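Local coordinates for Crov588 (Cafeteriavirus, PDB 6NYR), which is of unknown function but folds into a nearly closed ring of leucine-rich repeats of the FNIP type, at residues A[353-364]-A[374-384]. Numbering follows the deposited sequence.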
loop_
_atom_site.group_PDB
_atom_site.type_symbol
_atom_site.label_atom_id
_atom_site.label_comp_id
_atom_site.label_asym_id
_atom_site.label_seq_id
_atom_site.Cartn_x
_atom_site.Cartn_y
_atom_site.Cartn_z
ATOM N N ILE A 353 12.060 -32.694 -6.312
ATOM C CA ILE A 353 12.288 -33.257 -4.990
ATOM C C ILE A 353 13.463 -32.527 -4.342
ATOM O O ILE A 353 14.424 -32.128 -5.013
ATOM C CB ILE A 353 12.570 -34.767 -5.078
ATOM C CG1 ILE A 353 11.386 -35.511 -5.704
ATOM C CG2 ILE A 353 12.871 -35.333 -3.690
ATOM C CD1 ILE A 353 11.710 -36.933 -6.138
ATOM N N ILE A 354 13.382 -32.350 -3.026
ATOM C CA ILE A 354 14.443 -31.721 -2.245
ATOM C C ILE A 354 14.876 -32.704 -1.164
ATOM O O ILE A 354 14.065 -33.110 -0.322
ATOM C CB ILE A 354 13.990 -30.391 -1.626
ATOM C CG1 ILE A 354 13.824 -29.330 -2.713
ATOM C CG2 ILE A 354 15.004 -29.921 -0.597
ATOM C CD1 ILE A 354 13.046 -28.105 -2.281
ATOM N N THR A 355 16.148 -33.082 -1.188
ATOM C CA THR A 355 16.655 -34.153 -0.355
ATOM C C THR A 355 17.327 -33.591 0.900
ATOM O O THR A 355 17.127 -32.427 1.264
ATOM C CB THR A 355 17.594 -35.025 -1.194
ATOM O OG1 THR A 355 18.636 -34.213 -1.741
ATOM C CG2 THR A 355 16.826 -35.684 -2.330
ATOM N N GLU A 356 18.140 -34.415 1.560
ATOM C CA GLU A 356 18.472 -34.207 2.961
ATOM C C GLU A 356 19.186 -32.898 3.254
ATOM O O GLU A 356 18.633 -32.029 3.936
ATOM C CB GLU A 356 19.337 -35.370 3.477
ATOM C CG GLU A 356 18.710 -36.746 3.336
ATOM C CD GLU A 356 18.340 -37.364 4.671
ATOM O OE1 GLU A 356 19.149 -37.274 5.623
ATOM O OE2 GLU A 356 17.237 -37.939 4.773
ATOM N N ASN A 357 20.411 -32.753 2.764
ATOM C CA ASN A 357 21.230 -31.610 3.138
ATOM C C ASN A 357 21.364 -30.633 1.983
ATOM O O ASN A 357 22.468 -30.181 1.662
ATOM C CB ASN A 357 22.597 -32.096 3.614
ATOM C CG ASN A 357 22.499 -32.995 4.836
ATOM O OD1 ASN A 357 22.634 -34.215 4.737
ATOM N ND2 ASN A 357 22.245 -32.396 5.994
ATOM N N VAL A 358 20.237 -30.301 1.361
ATOM C CA VAL A 358 20.206 -29.291 0.309
ATOM C C VAL A 358 19.909 -27.912 0.881
ATOM O O VAL A 358 20.603 -26.939 0.578
ATOM C CB VAL A 358 19.167 -29.690 -0.761
ATOM C CG1 VAL A 358 19.040 -28.594 -1.808
ATOM C CG2 VAL A 358 19.537 -31.017 -1.396
ATOM N N LEU A 359 18.874 -27.814 1.704
ATOM C CA LEU A 359 18.495 -26.546 2.308
ATOM C C LEU A 359 19.480 -26.209 3.421
ATOM O O LEU A 359 19.667 -27.021 4.334
ATOM C CB LEU A 359 17.073 -26.625 2.843
ATOM C CG LEU A 359 15.994 -26.811 1.767
ATOM C CD1 LEU A 359 14.619 -27.037 2.403
ATOM C CD2 LEU A 359 15.952 -25.631 0.802
ATOM N N PRO A 360 20.121 -25.043 3.387
ATOM C CA PRO A 360 21.161 -24.751 4.380
ATOM C C PRO A 360 20.574 -24.544 5.766
ATOM O O PRO A 360 19.398 -24.210 5.938
ATOM C CB PRO A 360 21.810 -23.467 3.851
ATOM C CG PRO A 360 20.689 -22.776 3.123
ATOM C CD PRO A 360 19.844 -23.884 2.513
ATOM N N ASN A 361 21.425 -24.748 6.772
ATOM C CA ASN A 361 20.986 -24.661 8.159
ATOM C C ASN A 361 20.832 -23.225 8.639
ATOM O O ASN A 361 20.526 -23.014 9.817
ATOM C CB ASN A 361 21.962 -25.410 9.074
ATOM C CG ASN A 361 21.640 -26.889 9.179
ATOM O OD1 ASN A 361 20.480 -27.275 9.340
ATOM N ND2 ASN A 361 22.669 -27.726 9.092
ATOM N N SER A 362 21.025 -22.243 7.765
ATOM C CA SER A 362 20.754 -20.853 8.095
ATOM C C SER A 362 19.378 -20.402 7.625
ATOM O O SER A 362 18.958 -19.291 7.969
ATOM C CB SER A 362 21.825 -19.942 7.478
ATOM O OG SER A 362 21.994 -20.205 6.092
ATOM N N LEU A 363 18.660 -21.239 6.875
ATOM C CA LEU A 363 17.411 -20.819 6.250
ATOM C C LEU A 363 16.348 -20.553 7.307
ATOM O O LEU A 363 16.020 -21.433 8.110
ATOM C CB LEU A 363 16.933 -21.887 5.270
ATOM C CG LEU A 363 16.018 -21.401 4.143
ATOM C CD1 LEU A 363 16.817 -20.564 3.144
ATOM C CD2 LEU A 363 15.330 -22.572 3.458
ATOM N N THR A 364 15.787 -19.345 7.283
ATOM C CA THR A 364 14.684 -18.976 8.160
ATOM C C THR A 364 13.358 -18.832 7.434
ATOM O O THR A 364 12.309 -19.018 8.052
ATOM C CB THR A 364 14.994 -17.653 8.880
ATOM O OG1 THR A 364 15.160 -16.597 7.923
ATOM C CG2 THR A 364 16.263 -17.783 9.719
ATOM N N GLN A 374 5.955 -32.063 -4.012
ATOM C CA GLN A 374 6.743 -33.257 -3.753
ATOM C C GLN A 374 6.666 -33.591 -2.270
ATOM O O GLN A 374 6.429 -32.713 -1.434
ATOM C CB GLN A 374 8.207 -33.076 -4.154
ATOM C CG GLN A 374 8.399 -32.651 -5.588
ATOM C CD GLN A 374 7.943 -33.706 -6.576
ATOM O OE1 GLN A 374 8.075 -34.905 -6.334
ATOM N NE2 GLN A 374 7.388 -33.261 -7.693
ATOM N N ILE A 375 6.848 -34.870 -1.944
ATOM C CA ILE A 375 6.881 -35.259 -0.544
ATOM C C ILE A 375 8.100 -34.615 0.108
ATOM O O ILE A 375 9.166 -34.491 -0.512
ATOM C CB ILE A 375 6.913 -36.790 -0.379
ATOM C CG1 ILE A 375 8.260 -37.371 -0.799
ATOM C CG2 ILE A 375 5.788 -37.445 -1.171
ATOM C CD1 ILE A 375 8.323 -38.901 -0.720
ATOM N N ILE A 376 7.952 -34.211 1.364
ATOM C CA ILE A 376 9.055 -33.702 2.170
ATOM C C ILE A 376 9.218 -34.661 3.338
ATOM O O ILE A 376 8.289 -34.838 4.137
ATOM C CB ILE A 376 8.822 -32.267 2.664
ATOM C CG1 ILE A 376 8.716 -31.304 1.483
ATOM C CG2 ILE A 376 9.953 -31.842 3.590
ATOM C CD1 ILE A 376 8.453 -29.865 1.885
ATOM N N THR A 377 10.384 -35.288 3.426
ATOM C CA THR A 377 10.659 -36.300 4.425
ATOM C C THR A 377 11.396 -35.685 5.612
ATOM O O THR A 377 11.484 -34.462 5.751
ATOM C CB THR A 377 11.478 -37.423 3.788
ATOM O OG1 THR A 377 12.768 -36.919 3.410
ATOM C CG2 THR A 377 10.782 -37.946 2.534
ATOM N N GLU A 378 11.915 -36.540 6.490
ATOM C CA GLU A 378 12.647 -36.074 7.658
ATOM C C GLU A 378 14.007 -35.512 7.252
ATOM O O GLU A 378 14.615 -35.935 6.263
ATOM C CB GLU A 378 12.856 -37.210 8.657
ATOM C CG GLU A 378 11.593 -37.885 9.140
ATOM C CD GLU A 378 11.883 -38.965 10.168
ATOM O OE1 GLU A 378 12.955 -38.906 10.810
ATOM O OE2 GLU A 378 11.045 -39.877 10.332
ATOM N N ASN A 379 14.475 -34.534 8.028
ATOM C CA ASN A 379 15.801 -33.946 7.875
ATOM C C ASN A 379 15.968 -33.205 6.558
ATOM O O ASN A 379 17.098 -33.009 6.093
ATOM C CB ASN A 379 16.885 -35.021 8.010
ATOM C CG ASN A 379 16.919 -35.645 9.394
ATOM O OD1 ASN A 379 16.390 -36.738 9.612
ATOM N ND2 ASN A 379 17.532 -34.946 10.340
ATOM N N VAL A 380 14.863 -32.784 5.948
ATOM C CA VAL A 380 14.913 -31.993 4.725
ATOM C C VAL A 380 14.797 -30.519 5.093
ATOM O O VAL A 380 15.667 -29.711 4.747
ATOM C CB VAL A 380 13.805 -32.408 3.738
ATOM C CG1 VAL A 380 13.725 -31.410 2.593
ATOM C CG2 VAL A 380 14.052 -33.821 3.231
ATOM N N LEU A 381 13.719 -30.159 5.780
ATOM C CA LEU A 381 13.553 -28.790 6.254
ATOM C C LEU A 381 14.549 -28.540 7.383
ATOM O O LEU A 381 14.625 -29.339 8.325
ATOM C CB LEU A 381 12.118 -28.557 6.717
ATOM C CG LEU A 381 11.042 -28.739 5.641
ATOM C CD1 LEU A 381 9.645 -28.683 6.216
ATOM C CD2 LEU A 381 11.212 -27.664 4.568
ATOM N N PRO A 382 15.315 -27.456 7.328
ATOM C CA PRO A 382 16.363 -27.237 8.327
ATOM C C PRO A 382 15.782 -26.770 9.652
ATOM O O PRO A 382 14.639 -26.315 9.743
ATOM C CB PRO A 382 17.250 -26.158 7.698
ATOM C CG PRO A 382 16.353 -25.434 6.732
ATOM C CD PRO A 382 15.140 -26.296 6.434
ATOM N N ASN A 383 16.594 -26.913 10.696
ATOM C CA ASN A 383 16.151 -26.619 12.055
ATOM C C ASN A 383 16.191 -25.136 12.396
ATOM O O ASN A 383 15.872 -24.775 13.534
ATOM C CB ASN A 383 17.005 -27.402 13.052
ATOM C CG ASN A 383 16.550 -28.834 13.198
ATOM O OD1 ASN A 383 17.294 -29.771 12.905
ATOM N ND2 ASN A 383 15.319 -29.016 13.656
ATOM N N SER A 384 16.569 -24.278 11.454
ATOM C CA SER A 384 16.497 -22.836 11.628
ATOM C C SER A 384 15.218 -22.225 11.071
ATOM O O SER A 384 14.975 -21.034 11.284
ATOM C CB SER A 384 17.698 -22.176 10.943
ATOM O OG SER A 384 17.886 -22.722 9.645
HETATM O O HOH W 1 10.726 -32.769 -1.168
#
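Ser384 reaches into the type I beta turn that runs from Pro360 to Leu363. Its OG lies 2.7 Å from both Asn361 O and Leu363 O and has one proton to share between them. A chi1 of 46° sets OG between the backbone N and carbonyl carbon of its own residue, facing the turn. The turn itself is closed by the bond from Leu363 N to Pro360 O.

Beside this site the ring of Pro382 packs between the two segments: CG rests against Leu363 CB at 3.9 Å, CD approaches Leu359 CB, and both CB and CG touch Pro360 O. The Asn361 side chain runs alongside the ring, antiparallel to it, bringing OD1 near its CB.

These are equivalent loops of successive turns of an FNIP-type leucine-rich repeat solenoid, one leading into strand 365-367 and the other into strand 387-389. The serine contact recurs along the coil: Ser362 OG pairs in the same way with Asn339 O and Leu341 O of the preceding turn, while Asn383 O accepts a bond from Ser406 OG of the following one.

Apolar packing continues inward through Leu359, whose CD1 meets Leu381 CD2 at 4.1 Å; the two leucines run alongside each other, and both side chains also touch Leu366 of strand 365-367. Val380 crosses Ile354 at about a right angle; with CG1 anti to the backbone N (chi1 170°), it touches Ile354 CG2 at 3.7 Å and also sits against Ile354 O.

At the far end, a water lies between Ile354 N and Ile375 O, but the bridge is doubtful. Nearby, Gln374 bends at chi2 (-65°) and lays OE1 3.4 Å from Ile353 CG1, while its NE2 bonds to Asn351 OD1.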